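Local coordinates for PF04016 domain protein (Desulfitobacterium hafniense, PDB 3L5O), which is of unknown function but joins enolase-like and Rossmann-like folds around a proposed active site, with a possible role in heavy-metal chelation, at residues M20-Y24 and K200-L206; G54-P59 and L98-A103; G221-A225 and L236-M240. All coordinates share one frame; numbering follows the deposited sequence. Where two conformers were deposited one is given.

Contact 1. Residues M20-Y24 and K200-L206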
# COMPACT_ATOMS: atom_id res chain seq x y z
N MSE A 20 11.02 -1.20 -15.32
CA MSE A 20 10.46 -1.55 -14.02
C MSE A 20 10.33 -0.45 -12.98
O MSE A 20 9.55 -0.61 -12.04
CB MSE A 20 11.25 -2.69 -13.42
CG MSE A 20 10.79 -4.01 -13.94
SE MSE A 20 11.86 -5.27 -13.10
CE MSE A 20 10.50 -6.90 -13.06
N TRP A 21 11.07 0.65 -13.12
CA TRP A 21 10.80 1.80 -12.26
C TRP A 21 9.56 2.60 -12.71
O TRP A 21 9.15 3.52 -12.01
CB TRP A 21 12.00 2.75 -12.14
CG TRP A 21 13.21 2.21 -11.44
CD1 TRP A 21 14.44 1.99 -11.98
CD2 TRP A 21 13.33 1.85 -10.04
NE1 TRP A 21 15.30 1.51 -11.02
CE2 TRP A 21 14.64 1.42 -9.83
CE3 TRP A 21 12.44 1.85 -8.96
CZ2 TRP A 21 15.08 1.01 -8.59
CZ3 TRP A 21 12.89 1.43 -7.73
CH2 TRP A 21 14.18 0.99 -7.57
N GLU A 22 8.97 2.24 -13.85
CA GLU A 22 7.94 3.07 -14.46
C GLU A 22 6.77 3.31 -13.57
O GLU A 22 6.26 4.41 -13.54
CB GLU A 22 7.44 2.48 -15.80
CG GLU A 22 8.41 2.76 -16.94
CD GLU A 22 7.83 2.53 -18.33
OE1 GLU A 22 6.66 2.06 -18.46
OE2 GLU A 22 8.58 2.81 -19.30
N ILE A 23 6.32 2.29 -12.86
CA ILE A 23 5.19 2.44 -11.96
C ILE A 23 5.53 3.39 -10.81
O ILE A 23 4.68 4.13 -10.37
CB ILE A 23 4.68 1.07 -11.43
CG1 ILE A 23 3.32 1.25 -10.73
CG2 ILE A 23 5.67 0.43 -10.48
CD1 ILE A 23 2.63 -0.07 -10.35
N TYR A 24 6.78 3.36 -10.34
CA TYR A 24 7.26 4.29 -9.30
C TYR A 24 7.37 5.71 -9.83
O TYR A 24 6.90 6.64 -9.17
CB TYR A 24 8.65 3.86 -8.74
CG TYR A 24 8.58 2.57 -7.95
CD1 TYR A 24 8.70 1.34 -8.59
CD2 TYR A 24 8.30 2.57 -6.59
CE1 TYR A 24 8.59 0.15 -7.88
CE2 TYR A 24 8.20 1.37 -5.88
CZ TYR A 24 8.34 0.16 -6.53
OH TYR A 24 8.21 -1.04 -5.84
N LYS A 200 9.96 -3.43 -3.52
CA LYS A 200 10.24 -3.49 -4.96
C LYS A 200 9.97 -4.85 -5.59
O LYS A 200 10.45 -5.16 -6.68
CB LYS A 200 11.65 -2.98 -5.30
CG LYS A 200 11.73 -1.48 -5.74
CD LYS A 200 11.46 -0.48 -4.63
CE LYS A 200 12.64 -0.40 -3.65
NZ LYS A 200 12.21 0.47 -2.48
N THR A 201 9.14 -5.66 -4.93
CA THR A 201 8.66 -6.92 -5.53
C THR A 201 7.50 -6.67 -6.47
O THR A 201 7.19 -7.52 -7.32
CB THR A 201 8.23 -7.93 -4.44
OG1 THR A 201 7.31 -7.32 -3.51
CG2 THR A 201 9.44 -8.36 -3.63
N LEU A 202 6.86 -5.51 -6.34
CA LEU A 202 5.61 -5.26 -7.04
C LEU A 202 5.70 -5.42 -8.57
O LEU A 202 4.86 -6.08 -9.13
CB LEU A 202 5.02 -3.88 -6.68
CG LEU A 202 3.67 -3.52 -7.33
CD1 LEU A 202 2.57 -4.47 -6.90
CD2 LEU A 202 3.26 -2.10 -6.95
N PRO A 203 6.67 -4.81 -9.25
CA PRO A 203 6.66 -4.91 -10.72
C PRO A 203 6.69 -6.37 -11.20
O PRO A 203 5.93 -6.71 -12.09
CB PRO A 203 7.89 -4.12 -11.14
CG PRO A 203 8.18 -3.17 -9.97
CD PRO A 203 7.77 -3.94 -8.74
N ARG A 204 7.48 -7.24 -10.58
CA ARG A 204 7.53 -8.63 -11.05
C ARG A 204 6.21 -9.33 -10.73
O ARG A 204 5.67 -10.07 -11.54
CB ARG A 204 8.71 -9.40 -10.45
CG ARG A 204 8.76 -10.87 -10.92
CD ARG A 204 8.77 -10.99 -12.44
NE ARG A 204 8.84 -12.38 -12.86
CZ ARG A 204 8.73 -12.78 -14.13
NH1 ARG A 204 8.53 -11.91 -15.09
NH2 ARG A 204 8.77 -14.07 -14.42
N LEU A 205 5.66 -9.06 -9.55
CA LEU A 205 4.38 -9.63 -9.17
C LEU A 205 3.29 -9.26 -10.15
O LEU A 205 2.46 -10.10 -10.50
CB LEU A 205 3.97 -9.17 -7.77
CG LEU A 205 4.83 -9.70 -6.63
CD1 LEU A 205 4.37 -9.12 -5.31
CD2 LEU A 205 4.87 -11.22 -6.54
N LEU A 206 3.27 -8.00 -10.55
CA LEU A 206 2.34 -7.54 -11.60
C LEU A 206 2.48 -8.28 -12.92
O LEU A 206 1.48 -8.65 -13.53
CB LEU A 206 2.46 -6.02 -11.81
CG LEU A 206 2.01 -5.17 -10.59
CD1 LEU A 206 2.06 -3.69 -10.91
CD2 LEU A 206 0.62 -5.59 -10.13
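Y24 overlaps the aliphatic part of K200 with the phenol end of its ring: OH lies 3.3 Å from K200 CA, and CZ is 3.7 Å from K200 CD. The hydroxyl itself is hydrogen-bonded to V197 O, and K200 packs on it through CA, CG and CD. W21 comes to the same lysine with the far rim of its indole, CZ3 sitting 3.7 Å from K200 CG. Bends at chi2 (70°) and chi3 (73°) fold the lysine chain past both rings, while NZ bonds to the carbonyls of V86, S88 and V198. This joins the start of helix 22-29 to the helical crossover between parallel strands 189-193 and 214-218 of the Rossmann-like part, where helix 195-199 ends and helix 202-208 begins. P203 reaches Y24 at the ring edge, near its plane, CG being 3.9 Å from CE1, and the same CG packs on M20 O. The extended selenomethionine chain of M20 continues over P203 to bring CE to 4.0 Å from R204 CB. Deeper in, I23 holds CG1 anti to the backbone N (chi1 -168°) and meets L206 tip to tip, CD1 to CD1 at 3.7 Å, while the L202 side chain crosses I23 at about a right angle.

Contact 2. Residues G54-P59 and L98-A103. With IMD (imidazole), chain E.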
# COMPACT_ATOMS: atom_id res chain seq x y z
N GLY A 54 -3.31 16.48 4.23
CA GLY A 54 -3.24 15.11 3.76
C GLY A 54 -2.21 14.30 4.53
O GLY A 54 -1.10 14.77 4.80
N VAL A 55 -2.57 13.06 4.85
CA VAL A 55 -1.69 12.17 5.59
C VAL A 55 -1.53 10.84 4.84
O VAL A 55 -2.52 10.18 4.51
CB VAL A 55 -2.24 11.91 7.02
CG1 VAL A 55 -1.41 10.81 7.72
CG2 VAL A 55 -2.24 13.18 7.81
N GLY A 56 -0.28 10.46 4.58
CA GLY A 56 0.06 9.18 4.01
C GLY A 56 0.89 8.30 4.92
O GLY A 56 1.60 8.79 5.84
N LEU A 57 0.77 7.00 4.67
CA LEU A 57 1.36 5.94 5.49
C LEU A 57 2.20 5.00 4.61
O LEU A 57 1.90 4.81 3.41
CB LEU A 57 0.28 5.11 6.17
CG LEU A 57 -0.62 5.76 7.21
CD1 LEU A 57 -1.91 4.96 7.36
CD2 LEU A 57 0.11 5.86 8.55
N GLY A 58 3.27 4.47 5.19
CA GLY A 58 4.02 3.38 4.59
C GLY A 58 4.44 2.36 5.64
O GLY A 58 4.71 2.77 6.77
N PRO A 59 4.45 1.05 5.33
CA PRO A 59 4.78 0.02 6.33
C PRO A 59 6.28 -0.22 6.58
O PRO A 59 7.06 -0.23 5.61
CB PRO A 59 4.15 -1.25 5.75
CG PRO A 59 4.23 -1.05 4.26
CD PRO A 59 4.10 0.45 4.03
N LEU A 98 7.06 6.07 0.42
CA LEU A 98 5.66 5.73 0.19
C LEU A 98 4.70 6.58 1.05
O LEU A 98 3.65 6.97 0.58
CB LEU A 98 5.40 4.23 0.41
CG LEU A 98 3.97 3.72 0.14
CD1 LEU A 98 3.48 4.03 -1.28
CD2 LEU A 98 3.94 2.22 0.39
N ALA A 99 5.06 6.85 2.30
CA ALA A 99 4.29 7.81 3.10
C ALA A 99 4.13 9.19 2.39
O ALA A 99 3.02 9.74 2.34
CB ALA A 99 4.89 7.94 4.51
N ALA A 100 5.20 9.69 1.78
CA ALA A 100 5.17 10.94 1.05
C ALA A 100 4.26 10.84 -0.18
O ALA A 100 3.45 11.72 -0.42
CB ALA A 100 6.59 11.33 0.62
N ILE A 101 4.38 9.76 -0.94
CA ILE A 101 3.45 9.54 -2.06
C ILE A 101 1.99 9.61 -1.59
O ILE A 101 1.15 10.27 -2.21
CB ILE A 101 3.75 8.19 -2.74
CG1 ILE A 101 5.05 8.30 -3.53
CG2 ILE A 101 2.59 7.75 -3.65
CD1 ILE A 101 5.60 6.97 -3.96
N ASN A 102 1.71 8.96 -0.46
CA ASN A 102 0.33 8.81 -0.01
C ASN A 102 -0.20 10.10 0.63
O ASN A 102 -1.41 10.29 0.72
CB ASN A 102 0.19 7.61 0.94
CG ASN A 102 0.31 6.28 0.20
OD1 ASN A 102 -0.03 6.16 -0.97
ND2 ASN A 102 0.81 5.29 0.89
N ALA A 103 0.71 10.98 1.05
CA ALA A 103 0.33 12.30 1.57
C ALA A 103 -0.28 13.14 0.46
O ALA A 103 -1.19 13.88 0.71
CB ALA A 103 1.51 13.01 2.16
N1 IMD E . 8.44 -4.26 2.97
C2 IMD E . 7.61 -3.55 3.77
N3 IMD E . 8.33 -3.05 4.80
C4 IMD E . 9.62 -3.45 4.65
C5 IMD E . 9.68 -4.21 3.49
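N102 ND2 is held by two carbonyls, L57 O across this contact at 2.8 Å and G221 O from the loop after strand 214-218. The bond to L57 is moderately straight, 150° at the hydrogen; the nitrogen lies in the carbonyl plane, and L57 O lies almost exactly in the plane of the N102 amide. With CG anti to its carbonyl carbon (chi1 -72°), the asparagine brings that amide from the helix to the strand, and the two bonds should fix its rotation. Cut back to an alanine, the residue would lose the amide, and the L57 and G221 carbonyls would probably be left without their shared donor, with a gap between strand, helix and loop. Next to it the backbones pack closely: G54, G56 and G58 put no side chain toward the helix, and the segment axes approach to 5.4 Å, their N-to-C directions 150° apart, nearer antiparallel than parallel. G56 CA makes a CA-H...O contact with A99 O at 3.4 Å and packs 3.5 Å from N102 CB. Farther along, L98 CD2 touches P59 CD, and N3 of an imidazole, a molecule probably from the crystallisation liquor, bonds weakly to P59 O. Strand 54-59 ends a three-stranded antiparallel sheet, probably the enolase-like part; helix 91-105 packs on it, A99 and A100 reaching I49 of strand 46-51, A100 and A103 touching helix 79-83, and P59 and L98 meeting helix 195-199.

Contact 3. Residues G221-A225 and L236-M240. With EDO (1,2-ethanediol), chain F.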
# COMPACT_ATOMS: atom_id res chain seq x y z
N GLY A 221 -1.01 1.54 3.14
CA GLY A 221 -0.02 2.18 2.30
C GLY A 221 -0.27 2.14 0.80
O GLY A 221 0.62 2.45 -0.00
N THR A 222 -1.49 1.81 0.40
CA THR A 222 -1.88 1.82 -1.00
C THR A 222 -2.18 3.26 -1.41
O THR A 222 -3.02 3.93 -0.78
CB THR A 222 -3.14 0.99 -1.19
OG1 THR A 222 -2.88 -0.37 -0.77
CG2 THR A 222 -3.52 0.93 -2.66
N PRO A 223 -1.49 3.75 -2.44
CA PRO A 223 -1.82 5.04 -3.04
C PRO A 223 -3.10 4.96 -3.86
O PRO A 223 -3.28 4.04 -4.65
CB PRO A 223 -0.59 5.35 -3.93
CG PRO A 223 0.42 4.29 -3.67
CD PRO A 223 -0.30 3.13 -3.07
N LEU A 224 -3.97 5.95 -3.67
CA LEU A 224 -5.25 6.00 -4.33
C LEU A 224 -5.10 6.79 -5.63
O LEU A 224 -5.75 7.83 -5.85
CB LEU A 224 -6.28 6.59 -3.37
CG LEU A 224 -6.53 5.72 -2.11
CD1 LEU A 224 -7.27 6.49 -1.05
CD2 LEU A 224 -7.28 4.42 -2.43
N ALA A 225 -4.25 6.23 -6.49
CA ALA A 225 -3.65 6.89 -7.63
C ALA A 225 -4.11 6.15 -8.89
O ALA A 225 -3.51 5.13 -9.28
CB ALA A 225 -2.15 6.82 -7.51
N LEU A 236 -7.58 -0.73 -6.26
CA LEU A 236 -6.75 -0.21 -5.20
C LEU A 236 -7.61 -0.09 -3.97
O LEU A 236 -8.61 0.61 -3.95
CB LEU A 236 -6.18 1.16 -5.58
CG LEU A 236 -5.40 1.22 -6.88
CD1 LEU A 236 -5.22 2.66 -7.31
CD2 LEU A 236 -4.07 0.49 -6.77
N SER A 237 -7.21 -0.81 -2.93
CA SER A 237 -7.96 -0.86 -1.68
C SER A 237 -7.09 -0.31 -0.58
O SER A 237 -6.23 -1.01 -0.08
CB SER A 237 -8.36 -2.31 -1.38
OG SER A 237 -9.35 -2.75 -2.30
N GLY A 238 -7.30 0.94 -0.21
CA GLY A 238 -6.50 1.56 0.82
C GLY A 238 -7.30 2.15 1.95
O GLY A 238 -8.29 1.60 2.41
N PHE A 239 -6.89 3.34 2.36
CA PHE A 239 -7.24 3.89 3.65
C PHE A 239 -7.21 5.42 3.55
O PHE A 239 -6.25 6.00 3.05
CB PHE A 239 -6.23 3.40 4.70
CG PHE A 239 -6.57 3.81 6.10
CD1 PHE A 239 -7.63 3.22 6.76
CD2 PHE A 239 -5.82 4.78 6.75
CE1 PHE A 239 -7.96 3.60 8.04
CE2 PHE A 239 -6.13 5.16 8.03
CZ PHE A 239 -7.20 4.57 8.69
N MSE A 240 -8.26 6.07 4.02
CA MSE A 240 -8.30 7.54 4.14
C MSE A 240 -8.16 7.89 5.61
O MSE A 240 -8.99 7.51 6.41
CB MSE A 240 -9.64 8.03 3.59
CG MSE A 240 -9.93 9.51 3.67
SE MSE A 240 -8.57 10.45 2.75
CE MSE A 240 -8.74 9.47 0.96
C1 EDO F . -7.20 -1.93 3.17
O1 EDO F . -6.72 -1.37 4.39
C2 EDO F . -8.72 -1.99 3.09
O2 EDO F . -9.25 -1.23 2.00
O HOH W 1 -4.17 3.83 1.38
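L236 sets one methyl against both ends of an inverse gamma turn centred on L224: its CD1 lies 3.6 Å from P223 O and 3.6 Å from A225 O. The turn's own bond, A225 N to P223 O, is weak. Earlier in the loop, T222 points at the strand and spreads over its backbone, with CG2 4.0 Å from L236 CB and its CB equally far from the CA of G238, where there is no side chain. With OG1 at chi1 -60°, CG2 falls anti to the backbone N, which places the methyl over L236 while OG1 bonds to G219 O. This is the loop that leaves strand 214-218 of the Rossmann-like sheet and passes across its parallel neighbour 235-241, the two touching parts running 101° apart. From outside, N106 grips it twice, giving ND2 to T222 O and taking L224 N on OD1. L224 reaches along the strand, where its CD1 meets the methyl CE of M240 at 3.9 Å; bends at chi2 and chi3 curl the selenomethionine back to it. On G238 O sits O2 of a 1,2-ethanediol, probably from the crystallisation liquor, at 3.0 Å, and the diol is also bonded to Y260 OH.

In the fold
From the N terminus, the chain enters contact 1 first but does not close it until residues 200-206, so this one ties the start of helix 22-29 to the helical crossover of the Rossmann-like sheet. Contact 2 opens and closes within that long span, joining strand 54-59 to helix 91-105 in the first part of the fold. Contact 3 follows in series, a short closure between the loop at 221-225 and strand 235-241. Contacts 2 and 3 touch, their centres about 9 Å apart: N102 meets the backbone of 221-223 and L98 that of G221, so the antiparallel and mixed-sheet parts join there too. Contact 1 touches neither: its nearest atoms are about 5 Å from contact 2 and about 7 Å from contact 3.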